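Local atomic coordinates of putative nucleolar GTP-binding protein 1 (Plasmodium falciparum, PDB entry 2QU8), a protein that binds guanine nucleotides and is probably a GTPase of the nucleolar NOG1 family, although its cellular role in the malaria parasite has not been established. Residues Ile25-Gly36 / Leu105-Ile115. Numbering follows the deposited sequence.
Sequences INPHKKTIILSG and LAHINGVILFI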
ATOM      1  N   ILE A  25      13.713   7.168  -7.856  1.00 41.68           N
ATOM      2  CA  ILE A  25      12.802   7.363  -6.734  1.00 40.38           C
ATOM      3  C   ILE A  25      13.589   7.983  -5.584  1.00 39.24           C
ATOM      4  O   ILE A  25      14.660   7.496  -5.230  1.00 38.84           O
ATOM      5  CB  ILE A  25      12.163   6.033  -6.243  1.00 40.43           C
ATOM      6  CG1 ILE A  25      11.317   5.382  -7.341  1.00 40.63           C
ATOM      7  CG2 ILE A  25      11.315   6.273  -4.973  1.00 40.81           C
ATOM      8  CD1 ILE A  25      10.759   4.005  -6.953  1.00 40.66           C
ATOM      9  N   ASN A  26      13.060   9.053  -5.000  1.00 37.98           N
ATOM     10  CA  ASN A  26      13.634   9.571  -3.770  1.00 36.93           C
ATOM     11  C   ASN A  26      13.179   8.736  -2.564  1.00 36.65           C
ATOM     12  O   ASN A  26      11.998   8.735  -2.223  1.00 36.08           O
ATOM     13  CB  ASN A  26      13.291  11.044  -3.575  1.00 36.67           C
ATOM     14  CG  ASN A  26      14.114  11.683  -2.477  1.00 36.44           C
ATOM     15  OD1 ASN A  26      14.112  11.226  -1.335  1.00 36.89           O
ATOM     16  ND2 ASN A  26      14.835  12.741  -2.820  1.00 35.98           N
ATOM     17  N   PRO A  27      14.122   8.035  -1.907  1.00 36.72           N
ATOM     18  CA  PRO A  27      13.779   7.109  -0.814  1.00 36.61           C
ATOM     19  C   PRO A  27      13.369   7.801   0.493  1.00 36.43           C
ATOM     20  O   PRO A  27      12.828   7.148   1.390  1.00 36.95           O
ATOM     21  CB  PRO A  27      15.075   6.322  -0.613  1.00 36.55           C
ATOM     22  CG  PRO A  27      16.144   7.282  -1.001  1.00 37.12           C
ATOM     23  CD  PRO A  27      15.578   8.083  -2.146  1.00 36.67           C
ATOM     24  N   HIS A  28      13.604   9.108   0.583  1.00 35.86           N
ATOM     25  CA  HIS A  28      13.344   9.868   1.806  1.00 35.36           C
ATOM     26  C   HIS A  28      11.975  10.560   1.824  1.00 34.45           C
ATOM     27  O   HIS A  28      11.454  10.883   2.896  1.00 34.79           O
ATOM     28  CB  HIS A  28      14.456  10.899   2.034  1.00 36.01           C
ATOM     29  CG  HIS A  28      15.843  10.341   1.909  1.00 37.36           C
ATOM     30  ND1 HIS A  28      16.483   9.694   2.943  1.00 39.34           N
ATOM     31  CD2 HIS A  28      16.721  10.353   0.874  1.00 39.49           C
ATOM     32  CE1 HIS A  28      17.690   9.321   2.550  1.00 39.99           C
ATOM     33  NE2 HIS A  28      17.860   9.712   1.300  1.00 39.80           N
ATOM     34  N   LYS A  29      11.390  10.780   0.648  1.00 32.92           N
ATOM     35  CA  LYS A  29      10.080  11.427   0.552  1.00 31.81           C
ATOM     36  C   LYS A  29       8.991  10.501   1.092  1.00 30.17           C
ATOM     37  O   LYS A  29       9.000   9.305   0.824  1.00 29.57           O
ATOM     38  CB  LYS A  29       9.768  11.833  -0.898  1.00 31.68           C
ATOM     39  CG  LYS A  29       8.670  12.908  -1.047  1.00 33.22           C
ATOM     40  CD  LYS A  29       8.281  13.154  -2.509  1.00 33.03           C
ATOM     41  CE  LYS A  29       7.591  14.504  -2.707  1.00 35.59           C
ATOM     42  NZ  LYS A  29       6.915  14.640  -4.052  1.00 37.25           N
ATOM     43  N   LYS A  30       8.060  11.065   1.858  1.00 29.00           N
ATOM     44  CA  LYS A  30       6.882  10.331   2.318  1.00 28.18           C
ATOM     45  C   LYS A  30       6.166   9.688   1.124  1.00 27.38           C
ATOM     46  O   LYS A  30       5.858  10.359   0.136  1.00 27.04           O
ATOM     47  CB  LYS A  30       5.940  11.253   3.086  1.00 28.36           C
ATOM     48  CG  LYS A  30       6.549  11.833   4.357  1.00 29.76           C
ATOM     49  CD  LYS A  30       5.551  12.704   5.111  1.00 33.19           C
ATOM     50  CE  LYS A  30       5.335  14.040   4.433  1.00 34.68           C
ATOM     51  NZ  LYS A  30       6.604  14.830   4.338  1.00 37.50           N
ATOM     52  N   THR A  31       5.919   8.386   1.221  1.00 26.33           N
ATOM     53  CA  THR A  31       5.435   7.616   0.084  1.00 25.21           C
ATOM     54  C   THR A  31       4.273   6.697   0.432  1.00 24.73           C
ATOM     55  O   THR A  31       4.295   6.006   1.454  1.00 24.69           O
ATOM     56  CB  THR A  31       6.584   6.741  -0.511  1.00 25.33           C
ATOM     57  OG1 THR A  31       7.695   7.569  -0.869  1.00 24.78           O
ATOM     58  CG2 THR A  31       6.119   5.948  -1.745  1.00 24.95           C
ATOM     59  N   ILE A  32       3.268   6.670  -0.434  1.00 23.82           N
ATOM     60  CA  ILE A  32       2.316   5.563  -0.434  1.00 23.24           C
ATOM     61  C   ILE A  32       2.768   4.532  -1.485  1.00 22.80           C
ATOM     62  O   ILE A  32       2.929   4.849  -2.663  1.00 23.00           O
ATOM     63  CB  ILE A  32       0.862   6.035  -0.681  1.00 23.37           C
ATOM     64  CG1 ILE A  32       0.419   7.017   0.418  1.00 23.06           C
ATOM     65  CG2 ILE A  32      -0.092   4.856  -0.708  1.00 23.33           C
ATOM     66  CD1 ILE A  32      -0.843   7.778   0.052  1.00 21.07           C
ATOM     67  N   ILE A  33       3.000   3.307  -1.038  1.00 22.45           N
ATOM     68  CA  ILE A  33       3.384   2.220  -1.932  1.00 22.53           C
ATOM     69  C   ILE A  33       2.141   1.424  -2.268  1.00 22.19           C
ATOM     70  O   ILE A  33       1.557   0.789  -1.392  1.00 22.43           O
ATOM     71  CB  ILE A  33       4.446   1.303  -1.273  1.00 22.63           C
ATOM     72  CG1 ILE A  33       5.686   2.127  -0.910  1.00 22.96           C
ATOM     73  CG2 ILE A  33       4.791   0.103  -2.199  1.00 22.59           C
ATOM     74  CD1 ILE A  33       6.536   1.526   0.220  1.00 24.57           C
ATOM     75  N   LEU A  34       1.722   1.470  -3.530  1.00 22.60           N
ATOM     76  CA  LEU A  34       0.538   0.728  -3.944  1.00 22.75           C
ATOM     77  C   LEU A  34       0.850  -0.732  -4.234  1.00 22.75           C
ATOM     78  O   LEU A  34       1.845  -1.053  -4.897  1.00 22.60           O
ATOM     79  CB  LEU A  34      -0.137   1.375  -5.153  1.00 22.57           C
ATOM     80  CG  LEU A  34      -0.898   2.676  -4.888  1.00 22.53           C
ATOM     81  CD1 LEU A  34      -1.120   3.397  -6.212  1.00 22.00           C
ATOM     82  CD2 LEU A  34      -2.223   2.402  -4.170  1.00 21.55           C
ATOM     83  N   SER A  35      -0.033  -1.603  -3.754  1.00 22.72           N
ATOM     84  CA  SER A  35       0.077  -3.042  -3.971  1.00 23.29           C
ATOM     85  C   SER A  35      -1.322  -3.653  -4.088  1.00 23.07           C
ATOM     86  O   SER A  35      -2.306  -3.054  -3.659  1.00 23.28           O
ATOM     87  CB  SER A  35       0.876  -3.674  -2.827  1.00 23.55           C
ATOM     88  OG  SER A  35       1.017  -5.076  -2.995  1.00 25.87           O
ATOM     89  N   GLY A  36      -1.408  -4.842  -4.675  1.00 23.10           N
ATOM     90  CA  GLY A  36      -2.689  -5.471  -4.953  1.00 22.96           C
ATOM     91  C   GLY A  36      -2.695  -6.131  -6.315  1.00 22.86           C
ATOM     92  O   GLY A  36      -1.875  -5.794  -7.174  1.00 23.12           O
ATOM     93  N   LEU A 105      12.195  -0.987  -2.827  1.00 34.92           N
ATOM     94  CA  LEU A 105      10.934  -0.289  -2.577  1.00 35.67           C
ATOM     95  C   LEU A 105      10.433  -0.450  -1.149  1.00 35.79           C
ATOM     96  O   LEU A 105       9.883   0.483  -0.563  1.00 36.02           O
ATOM     97  CB  LEU A 105       9.866  -0.790  -3.548  1.00 36.03           C
ATOM     98  CG  LEU A 105       9.747   0.019  -4.835  1.00 37.54           C
ATOM     99  CD1 LEU A 105       9.069  -0.794  -5.906  1.00 39.05           C
ATOM    100  CD2 LEU A 105       8.982   1.324  -4.563  1.00 38.66           C
ATOM    101  N   ALA A 106      10.617  -1.649  -0.605  1.00 36.11           N
ATOM    102  CA  ALA A 106      10.236  -1.967   0.767  1.00 35.96           C
ATOM    103  C   ALA A 106      11.054  -1.213   1.815  1.00 35.95           C
ATOM    104  O   ALA A 106      10.674  -1.170   2.985  1.00 36.59           O
ATOM    105  CB  ALA A 106      10.330  -3.468   0.999  1.00 36.14           C
ATOM    106  N   HIS A 107      12.166  -0.612   1.395  1.00 35.88           N
ATOM    107  CA  HIS A 107      13.026   0.163   2.295  1.00 35.31           C
ATOM    108  C   HIS A 107      12.854   1.680   2.180  1.00 35.06           C
ATOM    109  O   HIS A 107      13.591   2.434   2.809  1.00 35.10           O
ATOM    110  CB  HIS A 107      14.494  -0.226   2.095  1.00 35.21           C
ATOM    111  CG  HIS A 107      14.853  -1.540   2.716  1.00 35.81           C
ATOM    112  ND1 HIS A 107      14.662  -2.747   2.077  1.00 35.91           N
ATOM    113  CD2 HIS A 107      15.377  -1.836   3.928  1.00 34.96           C
ATOM    114  CE1 HIS A 107      15.056  -3.729   2.866  1.00 35.96           C
ATOM    115  NE2 HIS A 107      15.494  -3.203   3.995  1.00 37.20           N
ATOM    116  N   ILE A 108      11.879   2.121   1.385  1.00 34.87           N
ATOM    117  CA  ILE A 108      11.560   3.551   1.226  1.00 34.46           C
ATOM    118  C   ILE A 108      10.786   4.063   2.451  1.00 33.79           C
ATOM    119  O   ILE A 108      10.253   3.269   3.224  1.00 33.80           O
ATOM    120  CB  ILE A 108      10.715   3.798  -0.066  1.00 34.85           C
ATOM    121  CG1 ILE A 108      11.382   3.183  -1.306  1.00 35.38           C
ATOM    122  CG2 ILE A 108      10.415   5.283  -0.287  1.00 35.49           C
ATOM    123  CD1 ILE A 108      12.446   4.017  -1.978  1.00 36.38           C
ATOM    124  N   ASN A 109      10.734   5.386   2.615  1.00 32.77           N
ATOM    125  CA  ASN A 109       9.961   6.037   3.679  1.00 32.05           C
ATOM    126  C   ASN A 109       8.465   5.979   3.346  1.00 31.59           C
ATOM    127  O   ASN A 109       7.863   6.984   2.963  1.00 31.68           O
ATOM    128  CB  ASN A 109      10.454   7.487   3.849  1.00 31.93           C
ATOM    129  CG  ASN A 109       9.677   8.279   4.906  1.00 32.12           C
ATOM    130  OD1 ASN A 109       8.961   7.720   5.730  1.00 32.57           O
ATOM    131  ND2 ASN A 109       9.829   9.597   4.875  1.00 31.60           N
ATOM    132  N   GLY A 110       7.865   4.799   3.487  1.00 31.21           N
ATOM    133  CA  GLY A 110       6.496   4.593   3.010  1.00 30.37           C
ATOM    134  C   GLY A 110       5.511   3.806   3.858  1.00 30.00           C
ATOM    135  O   GLY A 110       5.890   3.080   4.788  1.00 29.96           O
ATOM    136  N   VAL A 111       4.234   3.977   3.523  1.00 28.74           N
ATOM    137  CA  VAL A 111       3.140   3.176   4.052  1.00 28.16           C
ATOM    138  C   VAL A 111       2.579   2.381   2.865  1.00 27.58           C
ATOM    139  O   VAL A 111       2.541   2.891   1.749  1.00 27.41           O
ATOM    140  CB  VAL A 111       2.043   4.080   4.692  1.00 27.90           C
ATOM    141  CG1 VAL A 111       1.502   5.098   3.688  1.00 28.42           C
ATOM    142  CG2 VAL A 111       0.908   3.260   5.263  1.00 28.64           C
ATOM    143  N   ILE A 112       2.168   1.139   3.095  1.00 26.92           N
ATOM    144  CA  ILE A 112       1.616   0.312   2.010  1.00 26.64           C
ATOM    145  C   ILE A 112       0.127   0.552   1.893  1.00 25.95           C
ATOM    146  O   ILE A 112      -0.583   0.574   2.900  1.00 26.40           O
ATOM    147  CB  ILE A 112       1.827  -1.212   2.250  1.00 26.68           C
ATOM    148  CG1 ILE A 112       3.242  -1.510   2.758  1.00 26.95           C
ATOM    149  CG2 ILE A 112       1.478  -2.045   0.981  1.00 27.02           C
ATOM    150  CD1 ILE A 112       4.374  -1.090   1.819  1.00 27.38           C
ATOM    151  N   LEU A 113      -0.347   0.766   0.671  1.00 24.77           N
ATOM    152  CA  LEU A 113      -1.773   0.678   0.411  1.00 23.83           C
ATOM    153  C   LEU A 113      -2.003  -0.563  -0.448  1.00 23.55           C
ATOM    154  O   LEU A 113      -1.710  -0.553  -1.645  1.00 23.19           O
ATOM    155  CB  LEU A 113      -2.313   1.943  -0.271  1.00 23.67           C
ATOM    156  CG  LEU A 113      -3.797   1.974  -0.679  1.00 23.39           C
ATOM    157  CD1 LEU A 113      -4.751   1.587   0.458  1.00 22.34           C
ATOM    158  CD2 LEU A 113      -4.160   3.345  -1.219  1.00 23.70           C
ATOM    159  N   PHE A 114      -2.495  -1.624   0.188  1.00 23.21           N
ATOM    160  CA  PHE A 114      -2.850  -2.867  -0.490  1.00 22.94           C
ATOM    161  C   PHE A 114      -4.335  -2.847  -0.801  1.00 23.09           C
ATOM    162  O   PHE A 114      -5.181  -2.850   0.105  1.00 22.89           O
ATOM    163  CB  PHE A 114      -2.479  -4.122   0.332  1.00 22.75           C
ATOM    164  CG  PHE A 114      -2.655  -5.417  -0.432  1.00 22.43           C
ATOM    165  CD1 PHE A 114      -1.592  -5.976  -1.140  1.00 23.67           C
ATOM    166  CD2 PHE A 114      -3.891  -6.057  -0.473  1.00 23.16           C
ATOM    167  CE1 PHE A 114      -1.756  -7.164  -1.862  1.00 22.83           C
ATOM    168  CE2 PHE A 114      -4.067  -7.241  -1.195  1.00 23.52           C
ATOM    169  CZ  PHE A 114      -2.998  -7.794  -1.884  1.00 23.23           C
ATOM    170  N   ILE A 115      -4.644  -2.831  -2.092  1.00 22.67           N
ATOM    171  CA  ILE A 115      -6.011  -2.709  -2.543  1.00 22.86           C
ATOM    172  C   ILE A 115      -6.603  -4.068  -2.900  1.00 23.40           C
ATOM    173  O   ILE A 115      -6.010  -4.839  -3.666  1.00 22.94           O
ATOM    174  CB  ILE A 115      -6.144  -1.728  -3.732  1.00 22.67           C
ATOM    175  CG1 ILE A 115      -5.597  -0.342  -3.336  1.00 22.29           C
ATOM    176  CG2 ILE A 115      -7.607  -1.661  -4.207  1.00 22.71           C
ATOM    177  CD1 ILE A 115      -5.698   0.736  -4.409  1.00 23.14           C
TER
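Ile33 meets Ile112 where strands 30-35 and 110-115 run side by side in parallel register, neighbours in the central sheet of a P-loop GTPase-like fold. From Thr31 N to Ile115 N, six backbone hydrogen bonds alternate along the pair; Ile33 donates its N-H to Val111 O (2.9 Å) and accepts from Leu113 N at its own O. Its side chain leaves the sheet on the same face as Ile112. CB lies near Val111 O and Ile112 CD1. CG1, turned beside the backbone N and opposite the carbonyl carbon (chi1 -59°), brushes Val111 O loosely at 4.2 Å. CD1 reaches the partner strand and the end of helix 96-106, touching Ile112 CD1 (3.8 Å) and the helix carbonyl Leu105 O (3.6 Å). It also lies 4.1 Å from Gly110 CA, whose lack of a side chain lets the methyl approach the backbone. Ile32, Leu34, Val111 and Leu113 cover the other face, Leu34 and Leu113 alongside and pointing the same way, CD2 to CD2 at 3.7 Å.

Before the strands, Asn109 joins the two loops: its N bonds to Pro27 O, and its ND2 reaches His28 O at 2.9 Å on an almost straight line (177°), approaching from above that carbonyl's plane. Gln207 of helix 192-222 holds Asn109 OD1, fixing the amide flip. Beyond the strand pairing, Gly36 CA sits over the Phe114 ring, 4.0 Å from its centroid, a CH-pi contact; small Ser35 puts OG at the ring's edge and bonds to Leu87 O. Apolar contacts on both faces and the backbone ladder thus join the strand leading into the probable Walker A loop, near bound GDP, to its neighbour.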